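Glycoside hydrolase family protein (Novosphingobium sp. PP1Y, PDB 6Q2F) is an alpha-L-rhamnosidase, a glycoside hydrolase that probably releases terminal alpha-L-rhamnose from glycosides. Local coordinates at residues Glu383-Phe388 with Arg392-Leu397. Residues are numbered along the deposited sequence; the frame is centred on the assembly and turned at random.
Sequences ETKAGF and RDYYAL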
loop_
_atom_site.group_PDB
_atom_site.type_symbol
_atom_site.label_atom_id
_atom_site.label_comp_id
_atom_site.label_asym_id
_atom_site.label_seq_id
_atom_site.Cartn_x
_atom_site.Cartn_y
_atom_site.Cartn_z
ATOM N N GLU A 383 13.847 12.059 18.859
ATOM C CA GLU A 383 12.429 11.707 18.837
ATOM C C GLU A 383 12.104 10.804 17.652
ATOM O O GLU A 383 11.441 9.773 17.810
ATOM C CB GLU A 383 11.560 12.969 18.812
ATOM C CG GLU A 383 11.689 13.849 20.067
ATOM C CD GLU A 383 12.638 14.996 19.854
ATOM O OE1 GLU A 383 13.386 14.942 18.857
ATOM O OE2 GLU A 383 12.657 15.948 20.662
ATOM N N THR A 384 12.570 11.164 16.449
ATOM C CA THR A 384 12.269 10.311 15.301
ATOM C C THR A 384 13.095 9.029 15.338
ATOM O O THR A 384 12.582 7.953 15.018
ATOM C CB THR A 384 12.450 11.065 13.972
ATOM O OG1 THR A 384 12.172 10.181 12.872
ATOM C CG2 THR A 384 13.832 11.628 13.810
ATOM N N LYS A 385 14.359 9.110 15.772
ATOM C CA LYS A 385 15.192 7.908 15.821
ATOM C C LYS A 385 14.673 6.904 16.839
ATOM O O LYS A 385 14.872 5.699 16.669
ATOM C CB LYS A 385 16.649 8.263 16.137
ATOM C CG LYS A 385 17.383 8.979 15.007
ATOM C CD LYS A 385 18.705 9.577 15.512
ATOM C CE LYS A 385 19.454 10.308 14.385
ATOM N NZ LYS A 385 20.661 11.031 14.879
ATOM N N ALA A 386 14.000 7.378 17.883
ATOM C CA ALA A 386 13.410 6.503 18.888
ATOM C C ALA A 386 12.035 6.007 18.485
ATOM O O ALA A 386 11.410 5.274 19.257
ATOM C CB ALA A 386 13.315 7.225 20.239
ATOM N N GLY A 387 11.540 6.394 17.316
ATOM C CA GLY A 387 10.277 5.873 16.841
ATOM C C GLY A 387 9.040 6.621 17.287
ATOM O O GLY A 387 7.930 6.112 17.101
ATOM N N PHE A 388 9.186 7.805 17.877
ATOM C CA PHE A 388 8.005 8.587 18.207
ATOM C C PHE A 388 7.385 9.230 16.975
ATOM O O PHE A 388 6.205 9.584 17.010
ATOM C CB PHE A 388 8.345 9.671 19.227
ATOM C CG PHE A 388 8.630 9.142 20.604
ATOM C CD1 PHE A 388 7.603 8.652 21.395
ATOM C CD2 PHE A 388 9.916 9.145 21.108
ATOM C CE1 PHE A 388 7.858 8.162 22.655
ATOM C CE2 PHE A 388 10.181 8.658 22.373
ATOM C CZ PHE A 388 9.146 8.170 23.150
ATOM N N ARG A 392 11.558 9.361 6.662
ATOM C CA ARG A 392 11.520 8.643 5.442
ATOM C C ARG A 392 12.760 7.805 5.229
ATOM O O ARG A 392 12.704 6.716 4.755
ATOM C CB ARG A 392 11.299 9.613 4.310
ATOM C CG ARG A 392 11.341 8.960 2.965
ATOM C CD ARG A 392 11.205 9.963 1.846
ATOM N NE ARG A 392 10.335 9.422 0.810
ATOM C CZ ARG A 392 9.170 8.815 1.041
ATOM N NH1 ARG A 392 8.725 8.624 2.266
ATOM N NH2 ARG A 392 8.467 8.385 0.033
ATOM N N ASP A 393 13.890 8.349 5.595
ATOM C CA ASP A 393 15.199 7.736 5.394
ATOM C C ASP A 393 16.026 8.053 6.627
ATOM O O ASP A 393 16.508 9.177 6.782
ATOM C CB ASP A 393 15.873 8.269 4.125
ATOM C CG ASP A 393 17.271 7.700 3.919
ATOM O OD1 ASP A 393 17.660 6.757 4.645
ATOM O OD2 ASP A 393 17.972 8.182 3.011
ATOM N N TYR A 394 16.190 7.064 7.506
ATOM C CA TYR A 394 16.927 7.322 8.730
ATOM C C TYR A 394 18.416 7.504 8.471
ATOM O O TYR A 394 19.116 8.071 9.318
ATOM C CB TYR A 394 16.676 6.200 9.731
ATOM C CG TYR A 394 15.366 6.360 10.467
ATOM C CD1 TYR A 394 15.260 7.256 11.524
ATOM C CD2 TYR A 394 14.236 5.636 10.109
ATOM C CE1 TYR A 394 14.087 7.422 12.218
ATOM C CE2 TYR A 394 13.034 5.804 10.806
ATOM C CZ TYR A 394 12.974 6.703 11.868
ATOM O OH TYR A 394 11.815 6.894 12.595
ATOM N N TYR A 395 18.919 7.061 7.316
ATOM C CA TYR A 395 20.324 7.311 7.019
ATOM C C TYR A 395 20.543 8.759 6.624
ATOM O O TYR A 395 21.666 9.258 6.725
ATOM C CB TYR A 395 20.820 6.381 5.911
ATOM C CG TYR A 395 20.677 4.918 6.241
ATOM C CD1 TYR A 395 20.838 4.458 7.542
ATOM C CD2 TYR A 395 20.363 3.992 5.260
ATOM C CE1 TYR A 395 20.700 3.122 7.856
ATOM C CE2 TYR A 395 20.225 2.646 5.565
ATOM C CZ TYR A 395 20.398 2.208 6.864
ATOM O OH TYR A 395 20.261 0.879 7.180
ATOM N N ALA A 396 19.486 9.444 6.171
ATOM C CA ALA A 396 19.604 10.835 5.751
ATOM C C ALA A 396 19.764 11.793 6.929
ATOM O O ALA A 396 20.139 12.949 6.719
ATOM C CB ALA A 396 18.384 11.234 4.912
ATOM N N LEU A 397 19.483 11.348 8.156
ATOM C CA LEU A 397 19.636 12.191 9.345
ATOM C C LEU A 397 21.119 12.284 9.699
ATOM O O LEU A 397 21.615 11.661 10.636
ATOM C CB LEU A 397 18.832 11.641 10.513
ATOM C CG LEU A 397 17.375 11.281 10.252
ATOM C CD1 LEU A 397 16.751 10.738 11.517
ATOM C CD2 LEU A 397 16.617 12.502 9.740
HETATM O O HOH W 1 21.879 9.123 12.321
HETATM O O HOH W 2 21.758 12.866 13.209
#
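A Schellman motif ends the short helix 382-385, and Tyr394, from the loop that follows, hydrogen-bonds to the carbonyl oxygen of Thr384 in its last turn. Phe388 N bonds back to Glu383 O at 3.0 Å, and Gly387 N, at positive phi (87°), to Thr384 O, also at 3.0 Å; a side chain on Gly387 would press on the preceding carbonyl oxygen, so glycine suits the place. Thr384 O also accepts from Tyr394 OH at 2.8 Å, the hydroxyl lying 44° above the carbonyl plane, on the face opposite Gly387 N. Two donors thus grip one buried oxygen. With its CG anti to the carbonyl carbon (chi1 -81°), Tyr394 extends across to the helix, and its CE1 comes within 3.8 Å of Lys385 CA. A phenylalanine here would keep the ring but would probably leave Thr384 O with Gly387 N alone of these two donors. Thr384 is two-sided: OG1 hydrogen-bonds with Ser391 OG and Val389 O in the link between the segments, while CG2 meets Leu397 CD1 tip to tip at 3.8 Å. The same leucine methyl lies 4.0 Å from Lys385 CG, alongside the extended lysine chain, whose ammonium group donates to Asp380 O and forms a salt bridge with Asp547 of helix 543-575. Two waters bridge Lys385 NZ and Leu397 O, one weakly at NZ, the other 2.7 Å from NZ and 2.8 Å from Leu397 O.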